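PDB 4ETM: Low molecular weight protein-tyrosine-phosphatase YfkJ from Bacillus subtilis, which removes phosphate from phosphotyrosine residues of proteins by hydrolysis and takes part in resistance to ethanol stress. Local coordinates for residues V21-L26 against Y101-D106; G27-S32 against P67-T72; M34-F39 against K53-G58. All coordinates share one frame; numbering follows the deposited sequence.

Contacts 1 and 2 meet at the phosphate in the active site. Contact 3 lies behind it, the Ser56 side chain about 7 Å from that of Cys25. Contact 1 pairs two parallel strands of the central sheet and ends at the nucleophile Cys25. Contact 2 carries on from there: 27-32 wraps the phosphate and leans on 67-72. Its Arg31 returns to contact 1, with NH1 2.9 Å from OD2 of Asp106 in a salt bridge. Strand 52-58 of contact 3 flanks strand 19-25 on the edge opposite 101-104. Contacts 2 and 3 share helix 31-45 and a potassium ion, bound by Asn28 OD1 and Ser56 O.

Contact 1: residues V21-L26 against Y101-D106; sequences VLFVCL and YIIAMD. With PO4 (phosphate ion), chain C.
Val21 to Val24 pair in register with Tyr101 to Ala104 as neighbouring parallel strands of the four-stranded sheet of the low molecular weight phosphatase fold. The axes of the two short strand segments approach to 4.6 Å at 24°.

Four backbone hydrogen bonds join them. Leu22 N donates to Tyr101 O at 2.9 Å, and Leu22 O accepts from Ile103 N. Val24 N donates to Ile103 O, and Val24 O accepts from Met105 N. The last bond is more bent, 135° at the hydrogen. It carries the pairing one residue past the end of strand 101-104.

Apolar side chains meet on both faces, more of them on that of Val21, Phe23 and Ile103. There Val21 CG1 meets Ile103 CG1 and lies over a face of the Phe23 ring, toward its rim. Phe23 and Ile103 run side by side, with CD1 of Phe23 3.7 Å from CB of Ile103. Met105 closes this face: it bends at chi2 and again at chi3, and CE comes to CD1 of Phe23. Its side chain also touches Arg31. Helix 149-170 covers this face through Leu163. On the other face, the CG2 methyls of Val24 and Ile102 meet at 3.9 Å.

Polar groups gather at the C-terminal end. Leu26 N gives O3 of the bound phosphate, probably from the crystallisation liquor, a weak hydrogen bond. The side chain of Asp106 caps the following helix at Asn109 N. Cys25, the nucleophile, rests CB against CG of Met105 at 3.6 Å, while its SG lies 3.4 Å from phosphate O3.

Contact 2: residues G27-S32 against P67-T72; sequences GNICRS and PPHEGT. With K (potassium ion), chain E; PO4 (phosphate ion), chain C.
Ile29 and Cys30 offer their carbonyls to 67-72 while their N-H groups face the phosphate. His69 N donates to Ile29 O at 2.8 Å, from above the carbonyl plane. Thr72 OG1 donates to Cys30 O, also at 2.8 Å. Cys30 SG packs on His69 CB at 3.6 Å and lies obliquely to the imidazole. Ile29 CG2 reaches Pro67 O.

On the inner side is the phosphate-binding loop of the protein tyrosine phosphatases. Phosphate O2 accepts from Ile29 N and Cys30 N, and O3 from Gly27 N. The catalytic Arg31 meets the phosphate with its guanidinium edge, bending at chi3 (-68°). O4 is gripped twice by this residue, by Arg31 N at 2.7 Å and by NE. Arg31 NH2 donates to O3 at 2.9 Å.

A second shell holds these groups. Val140 O takes Arg31 NH1. His69 ND1 accepts from Gly71 N in the ring plane, an N-cap bond that fixes the imidazole. Asn28 ties the loop outward, its OD1 accepting from Arg89 N and binding potassium.

The contact joins the loop leading into helix 31-45 to the N-cap and first turn of helix 70-78. Phe149 of helix 149-170 meets the His69 ring, and helix 143-146 packs on Ile29 and Cys30.

Contact 3: residues M34-F39 against K53-G58; sequences MAEAIF and KADSAG. With K (potassium ion), chain E.
Glu36 reaches from its helix across the backbone of Asp55 to Ser56, and this is the tight part of the contact. Its CG is anti to the backbone N (chi1 -173°) and the chain stays extended beyond, which carries the carboxylate out over Asp55 CA as far as Ser56. Glu36 CD is 3.7 Å from CA of Asp55. Ser56 OG donates to Glu36 OE2 at 2.7 Å. It meets the oxygen on its anti side, 17° out of the carboxylate plane. Asn28 ND2 approaches the same Ser56 OG, a probable hydrogen bond that would hold the hydroxyl from a second side. The other oxygen, Glu36 OE1, forms a salt bridge with Arg40.

The apolar part is small. Phe39 CD2 meets Ala54 CB at 3.8 Å, with the methyl oblique to the ring. The same ring packs edge-to-face with Phe23, and Leu163 of helix 149-170 touches it too.

Together the segments belong to the beta-alpha-beta unit of strand 19-25, helix 31-45 and strand 52-58. The helix runs back over the sheet, so the two short axes are nearly antiparallel, at 173° and 7.5 Å apart. Strand 52-58 is the outermost strand of the chain's sheet on this side.

The looser side is that of Asp55, whose CB points away from the helix. Here water fills in for direct contact. One water donates to Glu36 OE1 and to Asp55 OD1, the latter at 2.9 Å. It links two acidic groups: Glu36 OE2 and Asp55 OD1 are 4.1 Å apart. Their repulsion is probably eased by Arg40 and by Arg89, which pairs with Asp55 OD2. Potassium lies near this edge too, bound by Ser56 O at 3.3 Å and by a second water.

Contact 1: residues V21-L26 against Y101-D106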
loop_
_atom_site.group_PDB
_atom_site.type_symbol
_atom_site.label_atom_id
_atom_site.label_comp_id
_atom_site.label_asym_id
_atom_site.label_seq_id
_atom_site.Cartn_x
_atom_site.Cartn_y
_atom_site.Cartn_z
ATOM N N VAL A 21 -1.450 -3.380 20.287
ATOM C CA VAL A 21 -1.967 -3.443 18.928
ATOM C C VAL A 21 -2.301 -2.027 18.453
ATOM O O VAL A 21 -3.071 -1.330 19.099
ATOM C CB VAL A 21 -3.245 -4.306 18.882
ATOM C CG1 VAL A 21 -3.786 -4.399 17.472
ATOM C CG2 VAL A 21 -2.963 -5.698 19.441
ATOM N N LEU A 22 -1.708 -1.603 17.341
ATOM C CA LEU A 22 -2.024 -0.301 16.744
ATOM C C LEU A 22 -2.791 -0.500 15.446
ATOM O O LEU A 22 -2.296 -1.146 14.528
ATOM C CB LEU A 22 -0.755 0.507 16.481
ATOM C CG LEU A 22 -1.047 1.836 15.788
ATOM C CD1 LEU A 22 -1.759 2.767 16.741
ATOM C CD2 LEU A 22 0.250 2.468 15.275
ATOM N N PHE A 23 -4.019 0.017 15.399
ATOM C CA PHE A 23 -4.827 -0.002 14.181
ATOM C C PHE A 23 -4.556 1.245 13.367
ATOM O O PHE A 23 -4.491 2.338 13.911
ATOM C CB PHE A 23 -6.314 -0.117 14.493
ATOM C CG PHE A 23 -6.687 -1.398 15.157
ATOM C CD1 PHE A 23 -6.872 -2.552 14.411
ATOM C CD2 PHE A 23 -6.833 -1.459 16.534
ATOM C CE1 PHE A 23 -7.213 -3.745 15.022
ATOM C CE2 PHE A 23 -7.178 -2.661 17.159
ATOM C CZ PHE A 23 -7.361 -3.801 16.403
ATOM N N VAL A 24 -4.348 1.084 12.069
ATOM C CA VAL A 24 -3.960 2.227 11.248
ATOM C C VAL A 24 -4.807 2.347 9.991
ATOM O O VAL A 24 -4.972 1.377 9.227
ATOM C CB VAL A 24 -2.463 2.158 10.840
ATOM C CG1 VAL A 24 -2.072 3.346 9.962
ATOM C CG2 VAL A 24 -1.562 2.113 12.064
ATOM N N CYS A 25 -5.342 3.545 9.773
ATOM C CA CYS A 25 -6.033 3.845 8.527
ATOM C C CYS A 25 -5.490 5.159 7.964
ATOM O O CYS A 25 -4.415 5.602 8.338
ATOM C CB CYS A 25 -7.546 3.890 8.733
ATOM S SG CYS A 25 -8.146 5.130 9.869
ATOM N N LEU A 26 -6.226 5.775 7.059
ATOM C CA LEU A 26 -5.754 6.999 6.421
ATOM C C LEU A 26 -5.981 8.230 7.291
ATOM O O LEU A 26 -5.032 8.965 7.604
ATOM C CB LEU A 26 -6.443 7.158 5.060
ATOM C CG LEU A 26 -6.080 8.423 4.282
ATOM C CD1 LEU A 26 -4.610 8.416 3.964
ATOM C CD2 LEU A 26 -6.923 8.515 3.003
ATOM N N TYR A 101 1.868 -5.402 17.263
ATOM C CA TYR A 101 1.131 -5.619 16.021
ATOM C C TYR A 101 0.756 -4.278 15.434
ATOM O O TYR A 101 0.254 -3.410 16.140
ATOM C CB TYR A 101 -0.169 -6.379 16.284
ATOM C CG TYR A 101 0.032 -7.805 16.714
ATOM C CD1 TYR A 101 -0.029 -8.838 15.792
ATOM C CD2 TYR A 101 0.260 -8.116 18.037
ATOM C CE1 TYR A 101 0.161 -10.156 16.179
ATOM C CE2 TYR A 101 0.449 -9.430 18.437
ATOM C CZ TYR A 101 0.390 -10.439 17.499
ATOM O OH TYR A 101 0.566 -11.750 17.886
ATOM N N ILE A 102 0.994 -4.098 14.144
ATOM C CA ILE A 102 0.431 -2.947 13.468
ATOM C C ILE A 102 -0.548 -3.449 12.421
ATOM O O ILE A 102 -0.161 -4.179 11.516
ATOM C CB ILE A 102 1.526 -2.062 12.867
ATOM C CG1 ILE A 102 2.483 -1.605 13.984
ATOM C CG2 ILE A 102 0.890 -0.902 12.110
ATOM C CD1 ILE A 102 3.519 -0.605 13.557
ATOM N N ILE A 103 -1.811 -3.050 12.557
ATOM C CA ILE A 103 -2.897 -3.619 11.783
ATOM C C ILE A 103 -3.504 -2.528 10.898
ATOM O O ILE A 103 -4.228 -1.654 11.384
ATOM C CB ILE A 103 -3.987 -4.207 12.716
ATOM C CG1 ILE A 103 -3.396 -5.262 13.659
ATOM C CG2 ILE A 103 -5.096 -4.826 11.897
ATOM C CD1 ILE A 103 -2.596 -6.344 12.964
ATOM N N ALA A 104 -3.174 -2.577 9.606
ATOM C CA ALA A 104 -3.636 -1.582 8.619
ATOM C C ALA A 104 -4.982 -1.946 8.040
ATOM O O ALA A 104 -5.311 -3.117 7.955
ATOM C CB ALA A 104 -2.636 -1.472 7.509
ATOM N N MET A 105 -5.743 -0.947 7.595
ATOM C CA MET A 105 -7.067 -1.219 7.029
ATOM C C MET A 105 -7.020 -1.638 5.560
ATOM O O MET A 105 -7.877 -2.412 5.114
ATOM C CB MET A 105 -7.994 -0.016 7.220
ATOM C CG MET A 105 -8.233 0.309 8.682
ATOM S SD MET A 105 -9.108 -1.056 9.489
ATOM C CE MET A 105 -8.023 -1.352 10.890
ATOM N N ASP A 106 -6.040 -1.120 4.820
ATOM C CA ASP A 106 -5.888 -1.463 3.408
ATOM C C ASP A 106 -4.444 -1.440 2.906
ATOM O O ASP A 106 -3.500 -1.117 3.656
ATOM C CB ASP A 106 -6.794 -0.590 2.526
ATOM C CG ASP A 106 -6.414 0.878 2.542
ATOM O OD1 ASP A 106 -5.220 1.212 2.597
ATOM O OD2 ASP A 106 -7.320 1.725 2.465
HETATM P P PO4 C . -10.487 6.814 7.671
HETATM O O1 PO4 C . -11.373 7.592 6.719
HETATM O O2 PO4 C . -10.346 7.643 8.904
HETATM O O3 PO4 C . -9.164 6.563 7.015
HETATM O O4 PO4 C . -11.087 5.441 7.909
#

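Contact 2: residues G27-S32 against P67-T72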
loop_
_atom_site.group_PDB
_atom_site.type_symbol
_atom_site.label_atom_id
_atom_site.label_comp_id
_atom_site.label_asym_id
_atom_site.label_seq_id
_atom_site.Cartn_x
_atom_site.Cartn_y
_atom_site.Cartn_z
ATOM N N GLY A 27 -7.223 8.446 7.711
ATOM C CA GLY A 27 -7.542 9.654 8.457
ATOM C C GLY A 27 -7.544 9.512 9.963
ATOM O O GLY A 27 -7.466 10.496 10.703
ATOM N N ASN A 28 -7.654 8.273 10.409
ATOM C CA ASN A 28 -7.846 7.959 11.813
ATOM C C ASN A 28 -9.093 8.649 12.395
ATOM O O ASN A 28 -9.117 9.125 13.527
ATOM C CB ASN A 28 -6.561 8.207 12.580
ATOM C CG ASN A 28 -6.632 7.750 14.011
ATOM O OD1 ASN A 28 -6.193 8.480 14.874
ATOM N ND2 ASN A 28 -7.194 6.563 14.278
ATOM N N ILE A 29 -10.146 8.674 11.589
ATOM C CA ILE A 29 -11.463 9.101 12.063
ATOM C C ILE A 29 -12.588 8.101 11.766
ATOM O O ILE A 29 -13.598 8.082 12.460
ATOM C CB ILE A 29 -11.874 10.506 11.540
ATOM C CG1 ILE A 29 -11.739 10.590 10.013
ATOM C CG2 ILE A 29 -11.068 11.578 12.239
ATOM C CD1 ILE A 29 -12.546 11.741 9.401
ATOM N N CYS A 30 -12.425 7.281 10.741
ATOM C CA CYS A 30 -13.479 6.312 10.417
ATOM C C CYS A 30 -13.132 4.870 10.823
ATOM O O CYS A 30 -13.691 4.336 11.796
ATOM C CB CYS A 30 -13.849 6.378 8.934
ATOM S SG CYS A 30 -14.459 7.982 8.354
ATOM N N ARG A 31 -12.196 4.255 10.109
ATOM C CA ARG A 31 -11.928 2.823 10.257
ATOM C C ARG A 31 -11.138 2.415 11.496
ATOM O O ARG A 31 -11.623 1.582 12.281
ATOM C CB ARG A 31 -11.246 2.267 9.003
ATOM C CG ARG A 31 -12.156 2.253 7.778
ATOM C CD ARG A 31 -11.362 2.057 6.512
ATOM N NE ARG A 31 -10.523 3.221 6.238
ATOM C CZ ARG A 31 -9.584 3.252 5.305
ATOM N NH1 ARG A 31 -9.345 2.183 4.554
ATOM N NH2 ARG A 31 -8.869 4.360 5.152
ATOM N N SER A 32 -9.933 2.960 11.666
ATOM C CA SER A 32 -9.099 2.547 12.788
ATOM C C SER A 32 -9.716 2.865 14.161
ATOM O O SER A 32 -9.575 2.056 15.073
ATOM C CB SER A 32 -7.636 2.995 12.666
ATOM O OG SER A 32 -7.521 4.405 12.628
ATOM N N PRO A 67 -12.407 13.828 17.225
ATOM C CA PRO A 67 -13.064 12.572 17.605
ATOM C C PRO A 67 -13.429 11.792 16.353
ATOM O O PRO A 67 -13.304 12.336 15.263
ATOM C CB PRO A 67 -14.328 13.050 18.319
ATOM C CG PRO A 67 -14.584 14.405 17.771
ATOM C CD PRO A 67 -13.222 14.998 17.600
ATOM N N PRO A 68 -13.867 10.537 16.501
ATOM C CA PRO A 68 -14.157 9.798 15.271
ATOM C C PRO A 68 -15.277 10.446 14.456
ATOM O O PRO A 68 -16.064 11.226 14.976
ATOM C CB PRO A 68 -14.591 8.418 15.779
ATOM C CG PRO A 68 -13.991 8.311 17.163
ATOM C CD PRO A 68 -14.023 9.705 17.709
ATOM N N HIS A 69 -15.304 10.120 13.169
ATOM C CA HIS A 69 -16.350 10.552 12.266
ATOM C C HIS A 69 -17.717 10.220 12.867
ATOM O O HIS A 69 -17.847 9.240 13.598
ATOM C CB HIS A 69 -16.170 9.811 10.950
ATOM C CG HIS A 69 -17.005 10.353 9.839
ATOM N ND1 HIS A 69 -18.354 10.099 9.724
ATOM C CD2 HIS A 69 -16.676 11.134 8.785
ATOM C CE1 HIS A 69 -18.820 10.701 8.647
ATOM N NE2 HIS A 69 -17.822 11.337 8.059
ATOM N N GLU A 70 -18.726 11.035 12.568
ATOM C CA GLU A 70 -20.076 10.796 13.072
ATOM C C GLU A 70 -20.632 9.417 12.724
ATOM O O GLU A 70 -21.395 8.843 13.511
ATOM C CB GLU A 70 -21.035 11.891 12.590
ATOM N N GLY A 71 -20.262 8.905 11.551
ATOM C CA GLY A 71 -20.719 7.611 11.085
ATOM C C GLY A 71 -20.198 6.499 11.966
ATOM O O GLY A 71 -20.913 5.547 12.274
ATOM N N THR A 72 -18.944 6.635 12.377
ATOM C CA THR A 72 -18.322 5.675 13.276
ATOM C C THR A 72 -18.882 5.812 14.689
ATOM O O THR A 72 -19.107 4.813 15.360
ATOM C CB THR A 72 -16.778 5.798 13.253
ATOM O OG1 THR A 72 -16.277 5.294 12.008
ATOM C CG2 THR A 72 -16.146 5.025 14.404
HETATM K K K E . -6.180 7.745 17.959
HETATM P P PO4 C . -10.487 6.814 7.671
HETATM O O1 PO4 C . -11.373 7.592 6.719
HETATM O O2 PO4 C . -10.346 7.643 8.904
HETATM O O3 PO4 C . -9.164 6.563 7.015
HETATM O O4 PO4 C . -11.087 5.441 7.909
HETATM O O HOH W 1 -9.355 7.625 17.158
#

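Contact 3: residues M34-F39 against K53-G58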
loop_
_atom_site.group_PDB
_atom_site.type_symbol
_atom_site.label_atom_id
_atom_site.label_comp_id
_atom_site.label_asym_id
_atom_site.label_seq_id
_atom_site.Cartn_x
_atom_site.Cartn_y
_atom_site.Cartn_z
ATOM N N MET A 34 -12.861 2.766 14.798
ATOM C CA MET A 34 -13.907 1.747 14.932
ATOM C C MET A 34 -13.269 0.421 15.318
ATOM O O MET A 34 -13.791 -0.300 16.164
ATOM C CB MET A 34 -14.695 1.591 13.633
ATOM C CG MET A 34 -15.946 0.746 13.779
ATOM S SD MET A 34 -16.831 0.358 12.243
ATOM C CE MET A 34 -17.369 1.970 11.684
ATOM N N ALA A 35 -12.124 0.122 14.706
ATOM C CA ALA A 35 -11.440 -1.132 14.987
ATOM C C ALA A 35 -10.889 -1.132 16.406
ATOM O O ALA A 35 -11.062 -2.103 17.142
ATOM C CB ALA A 35 -10.341 -1.387 13.989
ATOM N N GLU A 36 -10.230 -0.041 16.779
ATOM C CA GLU A 36 -9.738 0.122 18.144
ATOM C C GLU A 36 -10.825 -0.167 19.198
ATOM O O GLU A 36 -10.639 -1.006 20.092
ATOM C CB GLU A 36 -9.151 1.532 18.330
ATOM C CG GLU A 36 -8.466 1.708 19.687
ATOM C CD GLU A 36 -8.277 3.150 20.088
ATOM O OE1 GLU A 36 -8.195 3.400 21.316
ATOM O OE2 GLU A 36 -8.192 4.024 19.199
ATOM N N ALA A 37 -11.959 0.509 19.080
ATOM C CA ALA A 37 -13.050 0.373 20.039
ATOM C C ALA A 37 -13.631 -1.030 20.027
ATOM O O ALA A 37 -13.878 -1.617 21.080
ATOM C CB ALA A 37 -14.132 1.389 19.738
ATOM N N ILE A 38 -13.865 -1.571 18.834
ATOM C CA ILE A 38 -14.453 -2.903 18.719
ATOM C C ILE A 38 -13.509 -3.966 19.259
ATOM O O ILE A 38 -13.913 -4.835 20.027
ATOM C CB ILE A 38 -14.825 -3.223 17.254
ATOM C CG1 ILE A 38 -16.067 -2.432 16.854
ATOM C CG2 ILE A 38 -15.065 -4.714 17.065
ATOM C CD1 ILE A 38 -16.490 -2.667 15.413
ATOM N N PHE A 39 -12.245 -3.886 18.864
ATOM C CA PHE A 39 -11.254 -4.854 19.310
ATOM C C PHE A 39 -11.094 -4.816 20.821
ATOM O O PHE A 39 -10.961 -5.861 21.470
ATOM C CB PHE A 39 -9.915 -4.584 18.631
ATOM C CG PHE A 39 -8.824 -5.474 19.095
ATOM C CD1 PHE A 39 -8.611 -6.703 18.494
ATOM C CD2 PHE A 39 -8.001 -5.086 20.135
ATOM C CE1 PHE A 39 -7.591 -7.521 18.924
ATOM C CE2 PHE A 39 -6.985 -5.905 20.572
ATOM C CZ PHE A 39 -6.775 -7.114 19.960
ATOM N N LYS A 53 -3.542 -4.308 24.927
ATOM C CA LYS A 53 -3.891 -2.899 24.835
ATOM C C LYS A 53 -3.959 -2.481 23.367
ATOM O O LYS A 53 -3.100 -2.865 22.574
ATOM C CB LYS A 53 -2.856 -2.047 25.566
ATOM C CG LYS A 53 -3.307 -0.614 25.769
ATOM C CD LYS A 53 -2.285 0.207 26.539
ATOM C CE LYS A 53 -2.762 1.642 26.717
ATOM N NZ LYS A 53 -1.825 2.437 27.563
ATOM N N ALA A 54 -4.968 -1.694 23.004
ATOM C CA ALA A 54 -5.092 -1.233 21.619
ATOM C C ALA A 54 -5.093 0.294 21.508
ATOM O O ALA A 54 -5.464 0.993 22.453
ATOM C CB ALA A 54 -6.343 -1.825 20.965
ATOM N N ASP A 55 -4.657 0.793 20.348
ATOM C CA ASP A 55 -4.647 2.221 20.041
ATOM C C ASP A 55 -4.886 2.322 18.542
ATOM O O ASP A 55 -4.949 1.300 17.857
ATOM C CB ASP A 55 -3.303 2.866 20.403
ATOM C CG ASP A 55 -3.323 4.392 20.306
ATOM O OD1 ASP A 55 -4.423 4.995 20.337
ATOM O OD2 ASP A 55 -2.225 5.001 20.216
ATOM N N SER A 56 -5.042 3.534 18.017
ATOM C CA SER A 56 -5.120 3.691 16.566
ATOM C C SER A 56 -4.316 4.899 16.118
ATOM O O SER A 56 -3.823 5.629 16.934
ATOM C CB SER A 56 -6.565 3.715 16.044
ATOM O OG SER A 56 -7.376 4.688 16.666
ATOM N N ALA A 57 -4.155 5.099 14.828
ATOM C CA ALA A 57 -3.451 6.282 14.320
ATOM C C ALA A 57 -3.638 6.319 12.822
ATOM O O ALA A 57 -3.963 5.302 12.198
ATOM C CB ALA A 57 -1.955 6.242 14.662
ATOM N N GLY A 58 -3.400 7.482 12.223
ATOM C CA GLY A 58 -3.632 7.631 10.803
ATOM C C GLY A 58 -2.381 7.944 10.012
ATOM O O GLY A 58 -1.441 8.525 10.530
HETATM K K K E . -6.180 7.745 17.959
HETATM O O HOH W 2 -6.633 5.129 22.260
HETATM O O HOH W 1 -9.355 7.625 17.158
#